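Putative lipoprotein (Bacteroides ovatus, PDB 3OQQ) is of unknown function but is probably an extracellular, calcium-binding lipoprotein built largely from antiparallel beta strands. Local coordinates at residues D206-S211 / V303-K308; L156-C161 / E174-T179; T231-K236 / D260-E265. All blocks are in the same frame, centred on the assembly; numbering follows the deposited sequence. Where two conformers were deposited one is given.

Interaction 1: D206-S211 / V303-K308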
ATOM      1  N   ASP A 206      -1.704  -0.836 -20.850  1.00 25.66           N
ATOM      2  CA  ASP A 206      -1.946  -0.051 -22.065  1.00 26.14           C
ATOM      3  C   ASP A 206      -1.621   1.415 -21.805  1.00 28.43           C
ATOM      4  O   ASP A 206      -0.764   1.967 -22.487  1.00 26.67           O
ATOM      5  CB  ASP A 206      -3.424  -0.228 -22.511  1.00 27.91           C
ATOM      6  CG  ASP A 206      -3.884   0.536 -23.748  1.00 39.31           C
ATOM      7  OD1 ASP A 206      -3.042   1.187 -24.401  1.00 40.69           O
ATOM      8  OD2 ASP A 206      -5.090   0.496 -24.050  1.00 45.48           O
ATOM      9  N   ARG A 207      -2.298   2.025 -20.814  1.00 24.04           N
ATOM     10  CA  ARG A 207      -2.174   3.441 -20.467  1.00 22.92           C
ATOM     11  C   ARG A 207      -1.771   3.661 -19.053  1.00 26.02           C
ATOM     12  O   ARG A 207      -2.157   2.905 -18.149  1.00 25.64           O
ATOM     13  CB  ARG A 207      -3.516   4.211 -20.669  1.00 23.67           C
ATOM     14  CG  ARG A 207      -4.225   4.053 -22.010  1.00 34.03           C
ATOM     15  CD  ARG A 207      -3.420   4.678 -23.113  1.00 39.90           C
ATOM     16  NE  ARG A 207      -3.978   4.443 -24.441  1.00 46.90           N
ATOM     17  CZ  ARG A 207      -4.422   5.404 -25.245  1.00 59.15           C
ATOM     18  NH1 ARG A 207      -4.397   6.673 -24.852  1.00 40.77           N
ATOM     19  NH2 ARG A 207      -4.895   5.104 -26.448  1.00 48.07           N
ATOM     20  N   ILE A 208      -1.075   4.787 -18.843  1.00 23.04           N
ATOM     21  CA  ILE A 208      -0.683   5.275 -17.523  1.00 21.33           C
ATOM     22  C   ILE A 208      -1.261   6.677 -17.331  1.00 25.86           C
ATOM     23  O   ILE A 208      -1.061   7.542 -18.191  1.00 24.01           O
ATOM     24  CB  ILE A 208       0.869   5.318 -17.374  1.00 23.52           C
ATOM     25  CG1 ILE A 208       1.520   3.925 -17.481  1.00 23.48           C
ATOM     26  CG2 ILE A 208       1.311   6.062 -16.094  1.00 23.50           C
ATOM     27  CD1 ILE A 208       2.984   3.960 -17.782  1.00 22.37           C
ATOM     28  N   THR A 209      -1.901   6.923 -16.176  1.00 23.82           N
ATOM     29  CA  THR A 209      -2.301   8.264 -15.763  1.00 23.18           C
ATOM     30  C   THR A 209      -1.525   8.504 -14.484  1.00 24.91           C
ATOM     31  O   THR A 209      -1.586   7.670 -13.590  1.00 24.71           O
ATOM     32  CB  THR A 209      -3.808   8.439 -15.655  1.00 28.64           C
ATOM     33  OG1 THR A 209      -4.347   8.437 -16.974  1.00 27.98           O
ATOM     34  CG2 THR A 209      -4.200   9.750 -14.949  1.00 23.50           C
ATOM     35  N   ALA A 210      -0.717   9.577 -14.423  1.00 21.47           N
ATOM     36  CA  ALA A 210       0.074   9.836 -13.219  1.00 19.60           C
ATOM     37  C   ALA A 210      -0.158  11.262 -12.765  1.00 22.33           C
ATOM     38  O   ALA A 210      -0.105  12.167 -13.595  1.00 20.73           O
ATOM     39  CB  ALA A 210       1.552   9.575 -13.487  1.00 20.16           C
ATOM     40  N   SER A 211      -0.439  11.452 -11.458  1.00 19.09           N
ATOM     41  CA  SER A 211      -0.717  12.758 -10.844  1.00 17.90           C
ATOM     42  C   SER A 211       0.026  12.980  -9.552  1.00 20.52           C
ATOM     43  O   SER A 211       0.224  12.054  -8.753  1.00 19.14           O
ATOM     44  CB  SER A 211      -2.212  12.914 -10.540  1.00 21.49           C
ATOM     45  OG  SER A 211      -3.053  12.502 -11.605  1.00 27.03           O
ATOM     46  N   VAL A 303      -1.563   6.971  -9.331  1.00 19.53           N
ATOM     47  CA  VAL A 303      -1.280   6.255 -10.578  1.00 17.91           C
ATOM     48  C   VAL A 303      -2.452   5.380 -10.958  1.00 21.90           C
ATOM     49  O   VAL A 303      -2.898   4.539 -10.178  1.00 20.49           O
ATOM     50  CB  VAL A 303       0.017   5.404 -10.490  1.00 20.53           C
ATOM     51  CG1 VAL A 303       0.326   4.733 -11.839  1.00 20.77           C
ATOM     52  CG2 VAL A 303       1.214   6.238 -10.022  1.00 19.09           C
ATOM     53  N   ARG A 304      -2.951   5.593 -12.167  1.00 20.60           N
ATOM     54  CA  ARG A 304      -3.983   4.767 -12.765  1.00 21.63           C
ATOM     55  C   ARG A 304      -3.341   3.998 -13.913  1.00 26.53           C
ATOM     56  O   ARG A 304      -2.771   4.610 -14.824  1.00 25.50           O
ATOM     57  CB  ARG A 304      -5.155   5.633 -13.243  1.00 25.20           C
ATOM     58  CG  ARG A 304      -6.343   4.836 -13.757  1.00 36.79           C
ATOM     59  CD  ARG A 304      -7.400   5.781 -14.252  1.00 46.21           C
ATOM     60  NE  ARG A 304      -8.490   5.094 -14.944  1.00 47.24           N
ATOM     61  CZ  ARG A 304      -9.114   5.584 -16.008  1.00 60.17           C
ATOM     62  NH1 ARG A 304      -8.743   6.748 -16.525  1.00 39.08           N
ATOM     63  NH2 ARG A 304     -10.108   4.910 -16.572  1.00 53.06           N
ATOM     64  N   LEU A 305      -3.356   2.668 -13.837  1.00 23.88           N
ATOM     65  CA  LEU A 305      -2.809   1.821 -14.906  1.00 23.64           C
ATOM     66  C   LEU A 305      -3.963   1.076 -15.551  1.00 27.81           C
ATOM     67  O   LEU A 305      -4.667   0.348 -14.853  1.00 26.31           O
ATOM     68  CB  LEU A 305      -1.748   0.836 -14.392  1.00 23.46           C
ATOM     69  CG  LEU A 305      -0.611   1.420 -13.560  1.00 27.88           C
ATOM     70  CD1 LEU A 305       0.123   0.341 -12.883  1.00 28.83           C
ATOM     71  CD2 LEU A 305       0.363   2.222 -14.405  1.00 26.11           C
ATOM     72  N   ILE A 306      -4.194   1.307 -16.858  1.00 24.10           N
ATOM     73  CA  ILE A 306      -5.307   0.704 -17.594  1.00 24.51           C
ATOM     74  C   ILE A 306      -4.751  -0.474 -18.369  1.00 30.89           C
ATOM     75  O   ILE A 306      -3.815  -0.316 -19.185  1.00 31.55           O
ATOM     76  CB  ILE A 306      -6.054   1.741 -18.488  1.00 27.90           C
ATOM     77  CG1 ILE A 306      -6.583   2.917 -17.633  1.00 29.64           C
ATOM     78  CG2 ILE A 306      -7.230   1.104 -19.250  1.00 28.99           C
ATOM     79  CD1 ILE A 306      -5.843   4.243 -17.856  1.00 45.78           C
ATOM     80  N   GLY A 307      -5.300  -1.650 -18.072  1.00 26.53           N
ATOM     81  CA  GLY A 307      -4.876  -2.889 -18.707  1.00 27.16           C
ATOM     82  C   GLY A 307      -5.196  -2.963 -20.187  1.00 32.44           C
ATOM     83  O   GLY A 307      -6.177  -2.369 -20.642  1.00 31.15           O
ATOM     84  N   LYS A 308      -4.354  -3.693 -20.948  1.00 32.90           N
ATOM     85  CA  LYS A 308      -4.512  -3.925 -22.382  1.00 35.66           C
ATOM     86  C   LYS A 308      -5.833  -4.631 -22.641  1.00 45.81           C
ATOM     87  O   LYS A 308      -6.210  -5.563 -21.919  1.00 45.36           O
ATOM     88  CB  LYS A 308      -3.364  -4.793 -22.943  1.00 39.35           C
ATOM     89  CG  LYS A 308      -2.079  -4.060 -23.245  1.00 58.30           C
ATOM     90  CD  LYS A 308      -1.907  -3.790 -24.728  1.00 68.26           C
ATOM     91  CE  LYS A 308      -0.480  -3.438 -25.079  1.00 80.99           C
ATOM     92  NZ  LYS A 308      -0.041  -2.147 -24.475  1.00 85.93           N
TER
HETATM   93  O   HOH W   1      -6.986  -0.591 -22.629  1.00 42.57           O
HETATM   94  O   HOH W   2      -7.046   8.834 -16.436  1.00 37.13           O

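Interaction 2: L156-C161 / E174-T179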
ATOM      1  N   LEU A 156      -4.368   0.679  -2.721  1.00 20.55           N
ATOM      2  CA  LEU A 156      -4.433  -0.040  -3.993  0.50 19.89           C
ATOM      3  C   LEU A 156      -5.849  -0.557  -4.223  1.00 22.53           C
ATOM      4  O   LEU A 156      -6.431  -1.158  -3.328  1.00 18.70           O
ATOM      5  CB  LEU A 156      -3.430  -1.212  -4.013  0.50 19.80           C
ATOM      6  CG  LEU A 156      -1.997  -0.875  -4.380  0.50 23.67           C
ATOM      7  CD1 LEU A 156      -1.019  -1.872  -3.766  0.50 23.00           C
ATOM      8  CD2 LEU A 156      -1.823  -0.828  -5.889  0.50 28.71           C
ATOM      9  N   LYS A 157      -6.399  -0.303  -5.433  1.00 20.53           N
ATOM     10  CA  LYS A 157      -7.710  -0.745  -5.900  1.00 20.52           C
ATOM     11  C   LYS A 157      -7.528  -1.353  -7.281  1.00 27.37           C
ATOM     12  O   LYS A 157      -6.985  -0.699  -8.172  1.00 27.08           O
ATOM     13  CB  LYS A 157      -8.737   0.405  -5.953  1.00 22.87           C
ATOM     14  CG  LYS A 157      -9.596   0.582  -4.729  1.00 39.90           C
ATOM     15  CD  LYS A 157     -10.508   1.811  -4.858  1.00 46.21           C
ATOM     16  CE  LYS A 157      -9.940   3.064  -4.209  1.00 48.44           C
ATOM     17  NZ  LYS A 157      -9.832   2.962  -2.720  1.00 22.28           N
ATOM     18  N   VAL A 158      -7.936  -2.604  -7.447  1.00 25.36           N
ATOM     19  CA  VAL A 158      -7.879  -3.303  -8.722  1.00 25.73           C
ATOM     20  C   VAL A 158      -9.332  -3.547  -9.123  1.00 31.09           C
ATOM     21  O   VAL A 158     -10.047  -4.282  -8.447  1.00 30.69           O
ATOM     22  CB  VAL A 158      -7.023  -4.591  -8.663  1.00 29.16           C
ATOM     23  CG1 VAL A 158      -7.218  -5.443  -9.922  1.00 29.75           C
ATOM     24  CG2 VAL A 158      -5.553  -4.244  -8.485  1.00 28.57           C
ATOM     25  N   THR A 159      -9.775  -2.888 -10.189  1.00 26.98           N
ATOM     26  CA  THR A 159     -11.141  -2.972 -10.698  1.00 26.28           C
ATOM     27  C   THR A 159     -11.177  -3.889 -11.906  1.00 33.08           C
ATOM     28  O   THR A 159     -10.313  -3.788 -12.787  1.00 31.33           O
ATOM     29  CB  THR A 159     -11.598  -1.564 -11.073  1.00 27.95           C
ATOM     30  OG1 THR A 159     -11.394  -0.700  -9.959  1.00 24.90           O
ATOM     31  CG2 THR A 159     -13.048  -1.506 -11.568  1.00 24.27           C
ATOM     32  N   GLU A 160     -12.171  -4.781 -11.948  1.00 31.64           N
ATOM     33  CA  GLU A 160     -12.362  -5.665 -13.081  1.00 32.59           C
ATOM     34  C   GLU A 160     -13.407  -5.023 -13.991  1.00 38.56           C
ATOM     35  O   GLU A 160     -14.608  -5.164 -13.742  1.00 40.10           O
ATOM     36  CB  GLU A 160     -12.740  -7.073 -12.613  1.00 33.78           C
ATOM     37  CG  GLU A 160     -11.607  -7.732 -11.843  1.00 32.16           C
ATOM     38  CD  GLU A 160     -11.866  -9.131 -11.334  1.00 39.39           C
ATOM     39  OE1 GLU A 160     -12.880  -9.743 -11.729  1.00 34.16           O
ATOM     40  OE2 GLU A 160     -11.018  -9.647 -10.579  1.00 35.06           O
ATOM     41  N   CYS A 161     -12.949  -4.226 -14.982  1.00 36.08           N
ATOM     42  CA  CYS A 161     -13.823  -3.530 -15.943  1.00 38.11           C
ATOM     43  C   CYS A 161     -14.337  -4.546 -16.977  1.00 44.85           C
ATOM     44  O   CYS A 161     -13.925  -4.554 -18.147  1.00 44.18           O
ATOM     45  CB  CYS A 161     -13.118  -2.350 -16.606  1.00 38.77           C
ATOM     46  SG  CYS A 161     -12.532  -1.082 -15.456  1.00 42.05           S
ATOM     47  N   GLU A 174      -8.768  -4.689 -16.901  1.00 31.85           N
ATOM     48  CA  GLU A 174      -8.532  -4.405 -15.488  1.00 29.01           C
ATOM     49  C   GLU A 174      -7.934  -3.039 -15.394  1.00 31.18           C
ATOM     50  O   GLU A 174      -7.269  -2.568 -16.327  1.00 29.35           O
ATOM     51  CB  GLU A 174      -7.579  -5.423 -14.836  1.00 29.35           C
ATOM     52  CG  GLU A 174      -8.048  -6.854 -14.783  1.00 34.50           C
ATOM     53  CD  GLU A 174      -8.190  -7.538 -16.126  1.00 56.80           C
ATOM     54  OE1 GLU A 174      -7.199  -7.587 -16.889  1.00 49.38           O
ATOM     55  OE2 GLU A 174      -9.312  -8.006 -16.424  1.00 55.61           O
ATOM     56  N   GLU A 175      -8.157  -2.411 -14.266  1.00 26.86           N
ATOM     57  CA  GLU A 175      -7.603  -1.121 -13.915  1.00 25.81           C
ATOM     58  C   GLU A 175      -7.007  -1.242 -12.562  1.00 29.56           C
ATOM     59  O   GLU A 175      -7.482  -2.024 -11.746  1.00 29.57           O
ATOM     60  CB  GLU A 175      -8.674  -0.041 -13.914  1.00 27.16           C
ATOM     61  CG  GLU A 175      -8.772   0.711 -15.216  1.00 38.17           C
ATOM     62  CD  GLU A 175      -9.663   1.926 -15.106  1.00 59.87           C
ATOM     63  OE1 GLU A 175      -9.613   2.614 -14.056  1.00 45.38           O
ATOM     64  OE2 GLU A 175     -10.399   2.197 -16.083  1.00 57.29           O
ATOM     65  N   LEU A 176      -5.973  -0.479 -12.330  1.00 25.11           N
ATOM     66  CA  LEU A 176      -5.281  -0.394 -11.062  1.00 24.29           C
ATOM     67  C   LEU A 176      -5.218   1.064 -10.697  1.00 26.68           C
ATOM     68  O   LEU A 176      -4.824   1.881 -11.531  1.00 25.49           O
ATOM     69  CB  LEU A 176      -3.869  -1.004 -11.182  1.00 24.50           C
ATOM     70  CG  LEU A 176      -3.066  -1.111  -9.903  1.00 30.26           C
ATOM     71  CD1 LEU A 176      -2.390  -2.407  -9.845  1.00 32.34           C
ATOM     72  CD2 LEU A 176      -2.035   0.014  -9.778  1.00 33.28           C
ATOM     73  N   LEU A 177      -5.671   1.399  -9.496  1.00 21.48           N
ATOM     74  CA  LEU A 177      -5.552   2.738  -8.954  1.00 21.30           C
ATOM     75  C   LEU A 177      -4.701   2.656  -7.683  1.00 26.64           C
ATOM     76  O   LEU A 177      -5.103   1.996  -6.705  1.00 26.10           O
ATOM     77  CB  LEU A 177      -6.919   3.399  -8.678  1.00 21.70           C
ATOM     78  CG  LEU A 177      -6.892   4.868  -8.227  1.00 25.38           C
ATOM     79  CD1 LEU A 177      -6.472   5.777  -9.387  1.00 25.37           C
ATOM     80  CD2 LEU A 177      -8.277   5.302  -7.731  1.00 25.82           C
ATOM     81  N   LEU A 178      -3.516   3.301  -7.716  1.00 22.54           N
ATOM     82  CA  LEU A 178      -2.607   3.379  -6.583  1.00 21.49           C
ATOM     83  C   LEU A 178      -2.423   4.806  -6.098  1.00 23.58           C
ATOM     84  O   LEU A 178      -2.117   5.691  -6.892  1.00 21.34           O
ATOM     85  CB  LEU A 178      -1.221   2.797  -6.927  1.00 21.55           C
ATOM     86  CG  LEU A 178      -0.069   3.097  -5.927  1.00 26.28           C
ATOM     87  CD1 LEU A 178      -0.143   2.229  -4.700  1.00 26.44           C
ATOM     88  CD2 LEU A 178       1.274   2.947  -6.564  1.00 28.38           C
ATOM     89  N   THR A 179      -2.531   5.012  -4.775  1.00 20.01           N
ATOM     90  CA  THR A 179      -2.161   6.283  -4.184  1.00 18.45           C
ATOM     91  C   THR A 179      -1.050   5.995  -3.231  1.00 21.45           C
ATOM     92  O   THR A 179      -1.022   4.924  -2.621  1.00 20.97           O
ATOM     93  CB  THR A 179      -3.306   7.083  -3.543  1.00 24.62           C
ATOM     94  OG1 THR A 179      -3.935   6.350  -2.498  1.00 26.03           O
ATOM     95  CG2 THR A 179      -4.300   7.614  -4.557  1.00 24.29           C
TER

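Interaction 3: T231-K236 / D260-E265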
ATOM      1  N   THR A 231       0.647   6.396 -23.431  1.00 24.50           N
ATOM      2  CA  THR A 231       1.057   5.110 -24.009  1.00 23.97           C
ATOM      3  C   THR A 231       2.557   4.906 -23.851  1.00 26.81           C
ATOM      4  O   THR A 231       3.083   3.891 -24.302  1.00 27.70           O
ATOM      5  CB  THR A 231       0.676   5.035 -25.501  1.00 31.37           C
ATOM      6  OG1 THR A 231       1.267   6.145 -26.199  1.00 32.86           O
ATOM      7  CG2 THR A 231      -0.826   4.965 -25.715  1.00 24.44           C
ATOM      8  N   LYS A 232       3.248   5.881 -23.241  1.00 23.07           N
ATOM      9  CA  LYS A 232       4.696   5.854 -22.996  1.00 22.64           C
ATOM     10  C   LYS A 232       5.096   4.719 -22.041  1.00 25.64           C
ATOM     11  O   LYS A 232       4.326   4.383 -21.131  1.00 22.65           O
ATOM     12  CB  LYS A 232       5.163   7.182 -22.361  1.00 22.83           C
ATOM     13  CG  LYS A 232       5.083   8.410 -23.266  1.00 33.16           C
ATOM     14  CD  LYS A 232       5.345   9.654 -22.429  1.00 43.40           C
ATOM     15  CE  LYS A 232       5.170  10.931 -23.205  1.00 61.46           C
ATOM     16  NZ  LYS A 232       5.455  12.119 -22.354  1.00 75.64           N
ATOM     17  N   ASN A 233       6.330   4.206 -22.206  1.00 22.71           N
ATOM     18  CA  ASN A 233       6.952   3.234 -21.300  1.00 22.72           C
ATOM     19  C   ASN A 233       7.263   3.912 -19.958  1.00 26.87           C
ATOM     20  O   ASN A 233       7.033   3.346 -18.886  1.00 26.05           O
ATOM     21  CB  ASN A 233       8.235   2.680 -21.930  1.00 21.43           C
ATOM     22  CG  ASN A 233       7.980   1.666 -23.024  1.00 39.86           C
ATOM     23  OD1 ASN A 233       6.833   1.340 -23.350  1.00 32.82           O
ATOM     24  ND2 ASN A 233       9.048   1.095 -23.568  1.00 28.98           N
ATOM     25  N   ILE A 234       7.761   5.155 -20.036  1.00 22.27           N
ATOM     26  CA  ILE A 234       8.092   5.966 -18.874  1.00 20.53           C
ATOM     27  C   ILE A 234       7.286   7.259 -18.931  1.00 24.41           C
ATOM     28  O   ILE A 234       7.384   8.031 -19.880  1.00 24.15           O
ATOM     29  CB  ILE A 234       9.624   6.251 -18.764  1.00 22.98           C
ATOM     30  CG1 ILE A 234      10.461   4.940 -18.745  1.00 23.24           C
ATOM     31  CG2 ILE A 234       9.919   7.129 -17.530  1.00 20.82           C
ATOM     32  CD1 ILE A 234      11.950   5.127 -19.185  1.00 26.09           C
ATOM     33  N   VAL A 235       6.503   7.481 -17.896  1.00 20.73           N
ATOM     34  CA  VAL A 235       5.701   8.666 -17.686  1.00 20.16           C
ATOM     35  C   VAL A 235       6.333   9.355 -16.496  1.00 25.91           C
ATOM     36  O   VAL A 235       6.463   8.752 -15.436  1.00 24.87           O
ATOM     37  CB  VAL A 235       4.197   8.285 -17.458  1.00 23.45           C
ATOM     38  CG1 VAL A 235       3.365   9.497 -17.063  1.00 23.45           C
ATOM     39  CG2 VAL A 235       3.617   7.624 -18.698  1.00 23.13           C
ATOM     40  N   LYS A 236       6.800  10.582 -16.694  1.00 23.62           N
ATOM     41  CA  LYS A 236       7.390  11.380 -15.629  1.00 22.49           C
ATOM     42  C   LYS A 236       6.563  12.650 -15.485  1.00 27.04           C
ATOM     43  O   LYS A 236       6.396  13.359 -16.470  1.00 25.80           O
ATOM     44  CB  LYS A 236       8.866  11.684 -15.947  1.00 24.61           C
ATOM     45  CG  LYS A 236       9.603  12.502 -14.885  1.00 34.50           C
ATOM     46  CD  LYS A 236      11.105  12.403 -15.099  1.00 43.64           C
ATOM     47  CE  LYS A 236      11.810  13.720 -14.933  1.00 64.65           C
ATOM     48  NZ  LYS A 236      11.652  14.599 -16.126  1.00 78.40           N
ATOM     49  N   ASP A 260       7.393   3.664 -14.602  1.00 17.97           N
ATOM     50  CA  ASP A 260       8.123   2.908 -15.626  1.00 17.90           C
ATOM     51  C   ASP A 260       7.497   1.519 -15.731  1.00 21.13           C
ATOM     52  O   ASP A 260       7.755   0.669 -14.876  1.00 18.91           O
ATOM     53  CB  ASP A 260       9.631   2.839 -15.294  1.00 18.87           C
ATOM     54  CG  ASP A 260      10.530   2.230 -16.374  1.00 23.49           C
ATOM     55  OD1 ASP A 260      10.006   1.561 -17.279  1.00 20.26           O
ATOM     56  OD2 ASP A 260      11.765   2.386 -16.275  1.00 30.12           O
ATOM     57  N   LYS A 261       6.666   1.292 -16.783  1.00 16.92           N
ATOM     58  CA  LYS A 261       5.976   0.019 -16.935  1.00 16.55           C
ATOM     59  C   LYS A 261       6.864  -1.019 -17.621  1.00 22.29           C
ATOM     60  O   LYS A 261       6.494  -2.180 -17.658  1.00 24.46           O
ATOM     61  CB  LYS A 261       4.658   0.210 -17.731  1.00 17.88           C
ATOM     62  CG  LYS A 261       4.836   0.462 -19.268  1.00 17.16           C
ATOM     63  CD  LYS A 261       3.488   0.480 -19.942  1.00 25.09           C
ATOM     64  CE  LYS A 261       3.553   0.736 -21.431  1.00 28.27           C
ATOM     65  NZ  LYS A 261       2.195   1.071 -21.960  1.00 24.40           N
ATOM     66  N   ALA A 262       8.030  -0.616 -18.137  1.00 19.98           N
ATOM     67  CA  ALA A 262       8.871  -1.467 -18.974  1.00 22.16           C
ATOM     68  C   ALA A 262      10.024  -2.218 -18.256  1.00 26.63           C
ATOM     69  O   ALA A 262      10.820  -2.876 -18.922  1.00 29.58           O
ATOM     70  CB  ALA A 262       9.420  -0.640 -20.133  1.00 22.96           C
ATOM     71  N   GLN A 263      10.076  -2.201 -16.945  1.00 23.01           N
ATOM     72  CA  GLN A 263      11.126  -2.927 -16.220  1.00 22.06           C
ATOM     73  C   GLN A 263      10.807  -4.422 -16.179  1.00 25.58           C
ATOM     74  O   GLN A 263       9.638  -4.775 -16.165  1.00 25.52           O
ATOM     75  CB  GLN A 263      11.299  -2.362 -14.804  1.00 22.17           C
ATOM     76  CG  GLN A 263      11.932  -0.958 -14.791  1.00 18.67           C
ATOM     77  CD  GLN A 263      13.304  -0.884 -15.432  1.00 26.52           C
ATOM     78  OE1 GLN A 263      14.208  -1.679 -15.138  1.00 26.80           O
ATOM     79  NE2 GLN A 263      13.479   0.054 -16.360  1.00 20.06           N
ATOM     80  N   ALA A 264      11.828  -5.290 -16.154  1.00 23.05           N
ATOM     81  CA  ALA A 264      11.643  -6.748 -16.120  1.00 23.74           C
ATOM     82  C   ALA A 264      10.760  -7.241 -14.945  1.00 26.60           C
ATOM     83  O   ALA A 264       9.902  -8.101 -15.156  1.00 27.14           O
ATOM     84  CB  ALA A 264      12.992  -7.435 -16.054  1.00 24.62           C
ATOM     85  N   GLU A 265      10.949  -6.685 -13.741  1.00 21.97           N
ATOM     86  CA  GLU A 265      10.250  -7.083 -12.498  1.00 21.54           C
ATOM     87  C   GLU A 265       8.799  -6.589 -12.423  1.00 26.44           C
ATOM     88  O   GLU A 265       8.045  -7.027 -11.552  1.00 25.30           O
ATOM     89  CB  GLU A 265      11.024  -6.578 -11.261  1.00 22.37           C
ATOM     90  CG  GLU A 265      11.198  -5.062 -11.212  1.00 27.08           C
ATOM     91  CD  GLU A 265      12.466  -4.514 -11.823  1.00 34.64           C
ATOM     92  OE1 GLU A 265      12.903  -5.020 -12.884  1.00 26.77           O
ATOM     93  OE2 GLU A 265      13.032  -3.570 -11.228  1.00 28.47           O
TER
HETATM   94  O   HOH W   3       2.238   1.129 -24.718  1.00 39.83           O
HETATM   95  O   HOH W   4       1.734   3.598 -20.903  1.00 19.24           O

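Interaction 1: D206-S211 / V303-K308
Thr209 and Arg304 stand opposite each other as an antiparallel hydrogen-bonded pair, and their backbones exchange two bonds, with Thr209 N reaching Arg304 O at 2.8 Å. Thr209 CB and Arg304 CB meet at 3.9 Å. Next, Ile208 and Leu305, a non-hydrogen-bonded pair, turn to the other face and run alongside each other from the sheet, Ile208 CG1 resting 3.7 Å from Leu305 CD2. On the Thr209 face, Ile306 CD1 tucks against Arg207 CB at 3.7 Å.

Toward Asp206 the regular ladder gives way to a classic beta bulge, in which Asp206 and Arg207 both face Ile306. Ile306 O is therefore gripped by two amides: Asp206 N approaches nearly along the C=O axis at 2.7 Å, whereas Arg207 N lies in the carbonyl plane on a lone pair at 3.2 Å. At the bulge the CB of Asp206 points toward the opposite strand and lies close to Ile306 O. A water donates to both Asp206 OD2 and Gly307 O, linking the carboxylate to the backbone of the other strand. Asp206 OD1 receives a weak, salt-bridging hydrogen bond from Arg207 NE, with Asp206 CG in plane at the guanidinium edge. Lys308 NZ, 4.5 Å from Asp206 OD1, is too distant for a salt bridge; it makes a weak hydrogen bond to Val205 O.

The extended chain of Arg304, with CG anti to the backbone N (chi1 -174°), lays one guanidinium face over Ile306 CD1, offset toward the rim. A second water, in plane at the guanidinium edge, joins Arg304 NH1 to Thr209 OG1. Farther out, Glu175 forms a salt bridge with Arg304 NH2, while the backbone of Leu229 bonds to Thr209 OG1 and Arg207 NH1. Val259 of strand 253-263 packs against Ile208 and Leu305 on the other face.

Interaction 2: L156-C161 / E174-T179
Val158 and Leu176 pack together on the buried face of this hairpin, crossing obliquely with Val158 CG2 3.9 Å from Leu176 CD1. In Leu176, chi1 of -174° carries CG beside the carbonyl carbon. Leu156 and Leu178 extend this tightly packed face, but Leu156 was deposited in two conformers, so the fine detail of that corner is doubtful. The other face is looser and partly open to solvent. There Lys157 pairs with Leu177 and Thr159 with Glu175, yet Lys157 CB and Leu177 CB stay 4.4 Å apart. The union rests on four backbone hydrogen bonds, among them Leu177 N to Lys157 O at 2.8 Å. Lys157 bends away to a salt bridge with Asp155. At the end where the connecting loop joins the strands, Cys161 SG lies 4.0 Å from Glu175 OE2, a van der Waals approach; the carboxylate's salt bridge is with Arg304.

Strands 150-161 and 173-184 thus make an antiparallel hairpin inside a wider sheet, flanked by strands 122-131 and 298-307. Helix 314-328 covers the buried face, setting Ile327 on Val158 and Leu326 on Leu176, while its Arg316 and Arg324 pair with Glu174 and Glu160.

Interaction 3: T231-K236 / D260-E265
Asn233 and Lys261 share the one direct hydrogen bond between these segments, Lys261 N to Asn233 O at 3.0 Å. Just beyond it, Asp260 CA makes a longer C-H...O contact with the same Asn233 carbonyl.

Van der Waals contact is modest. Ile234 and Asp260 form a non-hydrogen-bonded pair in which Ile234 CG1 sits 3.6 Å from Asp260 CG, an aliphatic branch against a carboxylate. The Asn233 amide lies beside a methyl group, with ND2 3.9 Å from Ala262 CB.

These residues belong to the antiparallel hairpin of strands 234-242 and 253-263, at one margin of a six-stranded sheet. On the latter strand an Asx turn forms: Asp260 OD1 accepts from Ala262 N at 3.1 Å on its anti side, the donor tilted out of the carboxylate plane, while Gln263 NE2 reaches Asp260 OD2 from above that plane. Replacing Asp260 by a leucine would probably leave Ala262 N and Gln263 NE2 without their shared carboxylate and set the Gln263 amide free to turn.

Water-mediated links involve the ammonium group of Lys261. With chi1 at 73° its CG sits close to both backbone neighbours, and the straight chain passes almost perpendicular to Asn233. Lys261 NZ is joined by one water to Thr231 O and by another, less certainly, to Lys232 O, and it donates directly to Val205 O.

In the fold
Interactions 1 and 2 belong to one set of antiparallel strands, since 298-307 pairs with 173-184; their centres are 9 Å apart. They are joined by a salt bridge, Arg304 NH2 to Glu175 OE2 at 2.8 Å, and by a probable hydrogen bond from Gly307 N to Glu174 O. Interaction 3, nested along the chain within the loop that interaction 1 closes, lies in a second sheet packed against the first: Ile208 CG2 meets Val235 CG2 at 3.8 Å. Interactions 2 and 3 do not touch, their nearest atoms being about 10 Å apart. The Cys161 side chain is about 14 Å from a bound calcium ion, and none of the three contacts supplies a calcium ligand.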